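Local coordinates for putative gdp-fucose protein o-fucosyltransferase 1 (Caenorhabditis elegans, PDB 3ZY2) that belongs to the GDP-fucose protein O-fucosyltransferase family, built on the two-domain GT-B plan, and holds guanosine-5'-diphosphate in a pocket, at residues L191-R196 with D314-L319; D25-V30 with I57-L62; A320-A325 with H338-E343. All coordinates share one frame; numbering follows the deposited sequence.

Contact 1 (L191-R196 with D314-L319); sequences LRWSSR and DMYTSL. With GDP (guanosine-5'-diphosphate), chain C.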
# COMPACT_ATOMS: atom_id res chain seq x y z
N LEU A 191 -2.00 27.06 7.29
CA LEU A 191 -0.74 27.12 6.51
C LEU A 191 -0.60 28.53 5.96
O LEU A 191 -1.21 28.89 4.95
CB LEU A 191 -0.71 26.08 5.38
CG LEU A 191 -0.87 24.61 5.82
CD1 LEU A 191 -0.65 23.68 4.66
CD2 LEU A 191 0.02 24.20 6.99
N ARG A 192 0.23 29.32 6.64
CA ARG A 192 0.43 30.74 6.33
C ARG A 192 1.85 30.87 5.81
O ARG A 192 2.79 30.44 6.49
CB ARG A 192 0.26 31.57 7.59
CG ARG A 192 0.52 33.06 7.36
CD ARG A 192 0.14 33.89 8.56
NE ARG A 192 -1.30 33.79 8.83
CZ ARG A 192 -1.90 34.27 9.92
NH1 ARG A 192 -1.20 34.90 10.86
NH2 ARG A 192 -3.20 34.11 10.06
N TRP A 193 2.03 31.47 4.63
CA TRP A 193 3.37 31.61 4.06
C TRP A 193 4.32 32.31 5.00
O TRP A 193 3.95 33.26 5.71
CB TRP A 193 3.35 32.34 2.71
CG TRP A 193 2.47 31.62 1.73
CD1 TRP A 193 1.20 31.98 1.36
CD2 TRP A 193 2.75 30.38 1.08
NE1 TRP A 193 0.69 31.04 0.49
CE2 TRP A 193 1.61 30.05 0.30
CE3 TRP A 193 3.85 29.50 1.06
CZ2 TRP A 193 1.54 28.88 -0.48
CZ3 TRP A 193 3.79 28.35 0.28
CH2 TRP A 193 2.64 28.06 -0.49
N SER A 194 5.57 31.85 4.98
CA SER A 194 6.62 32.48 5.78
C SER A 194 6.66 33.97 5.47
O SER A 194 6.25 34.42 4.37
CB SER A 194 7.97 31.84 5.47
OG SER A 194 8.31 32.07 4.10
N SER A 195 7.13 34.75 6.43
CA SER A 195 7.21 36.18 6.22
C SER A 195 8.04 36.51 4.98
O SER A 195 7.72 37.44 4.24
CB SER A 195 7.76 36.86 7.46
OG SER A 195 9.08 36.44 7.70
N ARG A 196 9.10 35.74 4.72
CA ARG A 196 9.95 35.98 3.55
C ARG A 196 9.13 35.87 2.25
O ARG A 196 9.25 36.73 1.36
CB ARG A 196 11.10 34.99 3.55
CG ARG A 196 12.09 35.16 2.39
CD ARG A 196 13.07 33.98 2.38
NE ARG A 196 12.37 32.70 2.38
CZ ARG A 196 11.96 32.04 1.30
NH1 ARG A 196 12.21 32.51 0.08
NH2 ARG A 196 11.30 30.91 1.43
N ASP A 314 9.05 31.32 -9.30
CA ASP A 314 9.27 30.67 -7.98
C ASP A 314 7.94 30.13 -7.52
O ASP A 314 6.99 30.90 -7.31
CB ASP A 314 9.71 31.67 -6.91
CG ASP A 314 10.05 30.99 -5.59
OD1 ASP A 314 11.22 30.57 -5.45
OD2 ASP A 314 9.19 30.85 -4.67
N MET A 315 7.84 28.82 -7.37
CA MET A 315 6.53 28.23 -7.18
C MET A 315 5.81 28.75 -5.93
O MET A 315 4.59 28.88 -5.94
CB MET A 315 6.54 26.70 -7.24
CG MET A 315 6.94 26.01 -5.93
SD MET A 315 6.99 24.19 -6.09
CE MET A 315 8.67 24.09 -6.58
N TYR A 316 6.56 28.99 -4.84
CA TYR A 316 5.90 29.30 -3.57
C TYR A 316 5.41 30.74 -3.57
O TYR A 316 4.28 31.02 -3.13
CB TYR A 316 6.82 29.01 -2.38
CG TYR A 316 7.46 27.65 -2.48
CD1 TYR A 316 6.71 26.48 -2.27
CD2 TYR A 316 8.82 27.53 -2.82
CE1 TYR A 316 7.30 25.20 -2.40
CE2 TYR A 316 9.41 26.24 -2.94
CZ TYR A 316 8.63 25.10 -2.72
OH TYR A 316 9.16 23.81 -2.82
N THR A 317 6.24 31.62 -4.09
CA THR A 317 5.87 33.03 -4.20
C THR A 317 4.71 33.14 -5.19
O THR A 317 3.78 33.92 -4.95
CB THR A 317 7.04 33.94 -4.58
OG1 THR A 317 8.07 33.78 -3.58
CG2 THR A 317 6.60 35.39 -4.62
N SER A 318 4.70 32.32 -6.24
CA SER A 318 3.54 32.31 -7.16
C SER A 318 2.27 31.91 -6.43
O SER A 318 1.23 32.54 -6.62
CB SER A 318 3.75 31.40 -8.37
OG SER A 318 4.69 31.98 -9.27
N LEU A 319 2.32 30.85 -5.63
CA LEU A 319 1.14 30.46 -4.85
C LEU A 319 0.66 31.61 -3.95
O LEU A 319 -0.56 31.89 -3.83
CB LEU A 319 1.46 29.23 -3.98
CG LEU A 319 1.59 27.92 -4.79
CD1 LEU A 319 2.24 26.88 -3.90
CD2 LEU A 319 0.23 27.40 -5.26
PB GDP C . -0.30 18.91 -9.85
O1B GDP C . -0.43 20.24 -10.50
O2B GDP C . -1.27 18.19 -8.86
O3B GDP C . 0.99 18.01 -10.36
O3A GDP C . 0.67 19.78 -8.73
PA GDP C . 2.01 19.17 -7.85
O1A GDP C . 2.21 20.78 -7.21
O2A GDP C . 1.94 18.08 -7.09
O5' GDP C . 2.85 18.89 -9.41
C5' GDP C . 2.98 20.15 -9.67
C4' GDP C . 4.10 20.78 -10.06
O4' GDP C . 4.67 21.25 -11.21
C3' GDP C . 4.22 21.75 -9.07
O3' GDP C . 4.98 21.63 -7.51
C2' GDP C . 5.90 23.08 -9.55
O2' GDP C . 6.96 22.32 -9.19
C1' GDP C . 5.40 22.85 -10.97
N9 GDP C . 4.47 23.71 -11.16
C8 GDP C . 2.70 23.38 -11.48
N7 GDP C . 2.57 24.67 -11.53
C5 GDP C . 3.39 25.63 -11.40
C6 GDP C . 3.68 27.35 -11.39
O6 GDP C . 2.68 27.85 -11.58
N1 GDP C . 4.74 27.45 -11.20
C2 GDP C . 5.83 26.91 -10.98
N2 GDP C . 6.76 27.23 -10.82
N3 GDP C . 6.07 25.35 -10.90
C4 GDP C . 4.74 24.83 -11.14
O HOH W 1 10.62 30.55 -1.87

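Contact 2 (D25-V30 with I57-L62); sequences DQFLGV and IPFEFL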
# COMPACT_ATOMS: atom_id res chain seq x y z
N ASP A 25 -1.42 18.40 0.02
CA ASP A 25 -2.73 17.72 0.06
C ASP A 25 -2.76 16.61 1.13
O ASP A 25 -3.69 16.53 1.94
CB ASP A 25 -3.05 17.19 -1.35
CG ASP A 25 -4.52 17.12 -1.62
OD1 ASP A 25 -5.25 18.06 -1.23
OD2 ASP A 25 -4.94 16.11 -2.21
N GLN A 26 -1.70 15.81 1.17
CA GLN A 26 -1.62 14.75 2.18
C GLN A 26 -1.28 15.34 3.55
O GLN A 26 -1.78 14.87 4.57
CB GLN A 26 -0.58 13.70 1.77
CG GLN A 26 -1.07 12.79 0.65
CD GLN A 26 -0.24 11.53 0.57
OE1 GLN A 26 0.93 11.58 0.21
NE2 GLN A 26 -0.83 10.39 0.91
N PHE A 27 -0.47 16.40 3.60
CA PHE A 27 -0.09 17.02 4.88
C PHE A 27 -1.32 17.52 5.69
O PHE A 27 -1.37 17.34 6.89
CB PHE A 27 0.92 18.15 4.59
CG PHE A 27 1.33 18.94 5.78
CD1 PHE A 27 1.71 18.34 6.98
CD2 PHE A 27 1.42 20.32 5.68
CE1 PHE A 27 2.11 19.13 8.08
CE2 PHE A 27 1.84 21.11 6.76
CZ PHE A 27 2.17 20.49 7.98
N LEU A 28 -2.32 18.08 5.00
CA LEU A 28 -3.58 18.47 5.68
C LEU A 28 -4.20 17.28 6.40
O LEU A 28 -4.64 17.41 7.55
CB LEU A 28 -4.58 19.02 4.66
CG LEU A 28 -4.11 20.25 3.91
CD1 LEU A 28 -5.25 20.67 2.98
CD2 LEU A 28 -3.71 21.36 4.85
N GLY A 29 -4.27 16.13 5.72
CA GLY A 29 -4.79 14.90 6.35
C GLY A 29 -3.94 14.43 7.51
O GLY A 29 -4.44 13.96 8.53
N VAL A 30 -2.62 14.58 7.38
CA VAL A 30 -1.74 14.17 8.47
C VAL A 30 -1.90 15.05 9.71
O VAL A 30 -1.88 14.57 10.84
CB VAL A 30 -0.25 14.05 8.05
CG1 VAL A 30 0.56 13.55 9.24
CG2 VAL A 30 -0.06 13.11 6.84
N ILE A 57 13.22 20.58 1.82
CA ILE A 57 12.99 21.97 2.19
C ILE A 57 12.36 22.02 3.58
O ILE A 57 11.34 21.41 3.80
CB ILE A 57 12.03 22.63 1.15
CG1 ILE A 57 12.44 22.37 -0.31
CG2 ILE A 57 11.83 24.11 1.49
CD1 ILE A 57 13.84 22.88 -0.75
N PRO A 58 12.99 22.72 4.54
CA PRO A 58 12.36 22.75 5.86
C PRO A 58 10.98 23.42 5.82
O PRO A 58 10.78 24.42 5.08
CB PRO A 58 13.32 23.59 6.71
CG PRO A 58 14.64 23.51 5.99
CD PRO A 58 14.29 23.40 4.53
N PHE A 59 10.06 22.88 6.61
CA PHE A 59 8.70 23.42 6.71
C PHE A 59 8.71 24.94 6.89
O PHE A 59 8.00 25.66 6.19
CB PHE A 59 7.95 22.76 7.86
CG PHE A 59 6.61 23.40 8.17
CD1 PHE A 59 6.52 24.50 9.03
CD2 PHE A 59 5.43 22.90 7.58
CE1 PHE A 59 5.25 25.10 9.30
CE2 PHE A 59 4.18 23.49 7.86
CZ PHE A 59 4.10 24.59 8.71
N GLU A 60 9.52 25.42 7.84
CA GLU A 60 9.52 26.83 8.23
C GLU A 60 10.12 27.78 7.19
O GLU A 60 9.97 29.00 7.29
CB GLU A 60 10.22 27.02 9.59
CG GLU A 60 11.68 26.63 9.58
CD GLU A 60 11.92 25.18 10.01
OE1 GLU A 60 11.04 24.31 9.81
OE2 GLU A 60 13.04 24.93 10.55
N PHE A 61 10.79 27.23 6.18
CA PHE A 61 11.23 28.03 5.04
C PHE A 61 10.00 28.51 4.26
O PHE A 61 9.99 29.61 3.71
CB PHE A 61 12.16 27.22 4.15
CG PHE A 61 12.91 28.04 3.13
CD1 PHE A 61 13.85 28.97 3.53
CD2 PHE A 61 12.66 27.86 1.77
CE1 PHE A 61 14.56 29.74 2.60
CE2 PHE A 61 13.36 28.62 0.82
CZ PHE A 61 14.30 29.56 1.24
N LEU A 62 8.96 27.68 4.27
CA LEU A 62 7.76 27.91 3.44
C LEU A 62 6.58 28.47 4.23
O LEU A 62 5.87 29.33 3.75
CB LEU A 62 7.32 26.62 2.76
CG LEU A 62 8.36 25.98 1.84
CD1 LEU A 62 7.79 24.75 1.22
CD2 LEU A 62 8.80 26.99 0.74

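Contact 3 (A320-A325 with H338-E343); sequences AIMGRA and HIVKRE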
# COMPACT_ATOMS: atom_id res chain seq x y z
N ALA A 320 1.61 32.27 -3.28
CA ALA A 320 1.28 33.36 -2.38
C ALA A 320 0.62 34.51 -3.13
O ALA A 320 -0.39 35.07 -2.66
CB ALA A 320 2.54 33.82 -1.64
N ILE A 321 1.17 34.87 -4.29
CA ILE A 321 0.59 35.95 -5.11
C ILE A 321 -0.83 35.60 -5.53
O ILE A 321 -1.72 36.42 -5.45
CB ILE A 321 1.47 36.27 -6.34
CG1 ILE A 321 2.79 36.91 -5.89
CG2 ILE A 321 0.74 37.20 -7.34
CD1 ILE A 321 3.85 36.90 -6.95
N MET A 322 -1.04 34.36 -5.97
CA MET A 322 -2.38 33.96 -6.39
C MET A 322 -3.35 33.99 -5.22
O MET A 322 -4.53 34.28 -5.41
CB MET A 322 -2.33 32.57 -7.06
CG MET A 322 -1.52 32.56 -8.38
SD MET A 322 -1.67 31.05 -9.37
CE MET A 322 -0.49 30.08 -8.43
N GLY A 323 -2.87 33.68 -4.01
CA GLY A 323 -3.75 33.72 -2.82
C GLY A 323 -4.17 35.15 -2.50
O GLY A 323 -5.24 35.36 -1.88
N ARG A 324 -3.36 36.13 -2.93
CA ARG A 324 -3.62 37.56 -2.66
C ARG A 324 -4.40 38.27 -3.76
O ARG A 324 -4.79 39.44 -3.58
CB ARG A 324 -2.30 38.30 -2.45
CG ARG A 324 -1.59 37.82 -1.19
CD ARG A 324 -0.22 38.50 -0.99
NE ARG A 324 -0.41 39.84 -0.48
CZ ARG A 324 -0.50 40.17 0.82
NH1 ARG A 324 -0.42 39.26 1.78
NH2 ARG A 324 -0.70 41.44 1.15
N ALA A 325 -4.67 37.57 -4.86
CA ALA A 325 -5.30 38.17 -6.05
C ALA A 325 -6.72 38.63 -5.78
O ALA A 325 -7.38 38.10 -4.91
CB ALA A 325 -5.29 37.17 -7.21
N HIS A 338 -5.16 23.75 -6.20
CA HIS A 338 -6.04 23.44 -5.04
C HIS A 338 -5.51 24.12 -3.78
O HIS A 338 -6.29 24.59 -2.95
CB HIS A 338 -6.19 21.92 -4.86
CG HIS A 338 -7.37 21.48 -4.03
ND1 HIS A 338 -8.35 22.30 -3.50
CD2 HIS A 338 -7.71 20.22 -3.67
CE1 HIS A 338 -9.23 21.56 -2.84
NE2 HIS A 338 -8.85 20.30 -2.92
N ILE A 339 -4.18 24.23 -3.67
CA ILE A 339 -3.59 25.01 -2.57
C ILE A 339 -4.16 26.43 -2.58
O ILE A 339 -4.60 26.94 -1.54
CB ILE A 339 -2.05 25.10 -2.72
CG1 ILE A 339 -1.40 23.74 -2.43
CG2 ILE A 339 -1.53 26.17 -1.73
CD1 ILE A 339 0.07 23.70 -2.79
N VAL A 340 -4.18 27.06 -3.75
CA VAL A 340 -4.66 28.44 -3.85
C VAL A 340 -6.15 28.52 -3.50
O VAL A 340 -6.56 29.40 -2.75
CB VAL A 340 -4.48 29.03 -5.25
CG1 VAL A 340 -4.90 30.50 -5.25
CG2 VAL A 340 -3.04 28.92 -5.72
N LYS A 341 -6.95 27.62 -4.06
CA LYS A 341 -8.39 27.59 -3.80
C LYS A 341 -8.67 27.49 -2.30
O LYS A 341 -9.47 28.28 -1.76
CB LYS A 341 -9.05 26.41 -4.54
CG LYS A 341 -10.55 26.27 -4.29
CD LYS A 341 -11.28 27.55 -4.70
CE LYS A 341 -12.78 27.35 -4.91
NZ LYS A 341 -13.49 26.77 -3.72
N ARG A 342 -8.00 26.56 -1.61
CA ARG A 342 -8.20 26.40 -0.16
C ARG A 342 -7.74 27.61 0.65
O ARG A 342 -8.39 27.98 1.65
CB ARG A 342 -7.48 25.14 0.34
CG ARG A 342 -8.07 23.86 -0.23
CD ARG A 342 -7.47 22.61 0.41
NE ARG A 342 -6.01 22.58 0.30
CZ ARG A 342 -5.33 21.70 -0.42
NH1 ARG A 342 -5.96 20.77 -1.14
NH2 ARG A 342 -4.01 21.73 -0.41
N GLU A 343 -6.63 28.22 0.23
CA GLU A 343 -6.15 29.40 0.93
C GLU A 343 -7.17 30.52 0.78
O GLU A 343 -7.54 31.20 1.75
CB GLU A 343 -4.76 29.81 0.41
CG GLU A 343 -4.27 31.08 1.14
CD GLU A 343 -2.82 31.42 0.89
OE1 GLU A 343 -2.09 30.53 0.42
OE2 GLU A 343 -2.41 32.56 1.21
O HOH W 2 -0.99 34.54 0.02

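Contact 1 (L191-R196 with D314-L319)
W193 and Y316 mark the nearest passage of the two backbones, their CA atoms 8.4 Å apart. Residues 191-194 run extended before the chain enters helix 195-208, whereas 315-319 form the first turn of helix 315-324. Each helix starts with a side-chain cap. S194 holds the N-cap position of the first, its OG also hydrogen-bonded to F61 O. At the second, D314 OD2 accepts from T317 N at 3.1 Å with its anti lone pair, a nearly straight bond (167°), and more weakly from Y316 N. The space between the backbones is bridged by one large side chain, the indole of W193. With CG anti to the carbonyl carbon (chi1 -57°), its six-membered ring is carried across to the helix. CZ2 meets L319 CB at 3.5 Å and CH2 meets L319 CD1 at 3.6 Å, while CZ3 lies 4.1 Å from Y316 CB. The peptide oxygen of Y316 sits above one indole face, offset toward the rim. Helix 315-324 belongs to the nucleotide-binding, Rossmann-like half of the GT-B fold, and its start lines the GDP pocket: M315 faces the ligand, its SD 3.6 Å from GDP O3'. The CG of the same methionine lies over the centre of the Y316 phenol ring. Outside partners fix both polar ends, W193 NE1 binding E343 and Y316 OH binding E48. F63 stacks on the indole as well. Beside these apolar contacts water 1 donates to D314 OD2 and accepts from R196 NH1, each bond being 3.2 Å long. The guanidinium meets this water with its edge, in plane; the opposite charges of R196 and D314 are bridged by it, their charged atoms not being in direct contact.

Contact 2 (D25-V30 with I57-L62)
F27 and F59 make this contact between them: each gives up nearly the same surface, 36 and 37 Å², and together they account for all 73 Å² buried. It is a worked example of how two widely spaced backbones can be joined by a single aromatic pair, since the CA atoms of these phenylalanines stand 11.0 Å apart and both rings must be extended to meet. Both manage this in the same way, with CG anti to the backbone N (chi1 176° for F27 and 171° for F59), which directs each ring outward into the space between the segments. The rings touch rim to rim, neither lying over the face of the other. Their centroids are 5.8 Å apart and their planes are turned by 72°, so this is neither an offset nor a T-shaped stack. F59 CE2 does most of the touching: it lies 3.5 Å from F27 CE2 and 3.6 Å from F27 CZ, reaching the F27 ring obliquely. Seen from the other partner, F27 CE2 arrives at the edge of the F59 ring, near its plane. The pair is buried among further apolar groups, with P44 and L191 against F27, and F46, V65 and V68 against F59. The supporting backbones differ in character. Segment 25-30 is regular helix, with V30 N bonded to Q26 O at 2.9 Å, whereas 59-62 form a short, weakly bonded helix in which L62 N reaches back to F59 O at 2.9 Å. Helix 20-37 joins the parallel strands 10-13 and 40-42, and the short helix 59-62 follows the small antiparallel pair 46-48 and 55-57. The aromatic pair thus ties the first beta-alpha-beta crossover of the N-terminal Rossmann-like half of a GT-B fold to the chain that follows it.

Contact 3 (A320-A325 with H338-E343)
This is a buried helix-to-helix contact between two successive helices of the nucleotide-binding half of the fold, 315-324 and 335-346, separated in sequence by strand 327-330. The axes of the segments 320-324 and 338-343 approach to 9.0 Å and run in broadly the same direction, with a signed crossing angle of -40°. G323 lies where the backbones come nearest: its CA is 5.5 Å from that of V340, with no side chain to hold the two apart. V340 fits against this place with both methyl groups. CG1, anti to the backbone N (chi1 -176°), rests 3.8 Å from M322 CB and 4.0 Å from G323 N. CG2 meets the other end of the bent methionine, 3.9 Å from M322 CE. One turn further along, the carboxylate of E343 comes beside G323, OE2 4.4 Å from its CA. The same OE2 accepts at 2.7 Å from water 2, which donates at 2.8 Å to A320 O and so joins the two helices, while OE1 is taken by W193. Helix 315-324 also leans on the parallel sheet, I321 touching F213 and M322 touching A215 of strand 213-218. The helix-strand-helix succession, with T335 and F336 of the GDP pocket opening the second helix, is part of the alternating beta-alpha order of a Rossmann-like domain of the GT-B kind.

Contacts 1 and 3 share helix 315-324, their centres about 10 Å apart: its first turn meets W193 and its later part meets helix 335-346, and L319 CD2 packs 3.6 Å from V340 CG2 between them. Contacts 1 and 2, centres about 12 Å apart, join through backbone and side chains, S194 N probably hydrogen-bonded to L62 O at 2.8 Å and Y316 CG packing 3.6 Å from L62 CD2. Contacts 2 and 3, centres about 16 Å apart, are connected by charge, D25 OD1 forming a 2.8 Å salt bridge to R342 NH1. Contact 1 supplies M315 to the GDP pocket. The M322 side chain of contact 3 is about 5 Å from GDP. The F27 side chain of contact 2 is about 12 Å from GDP.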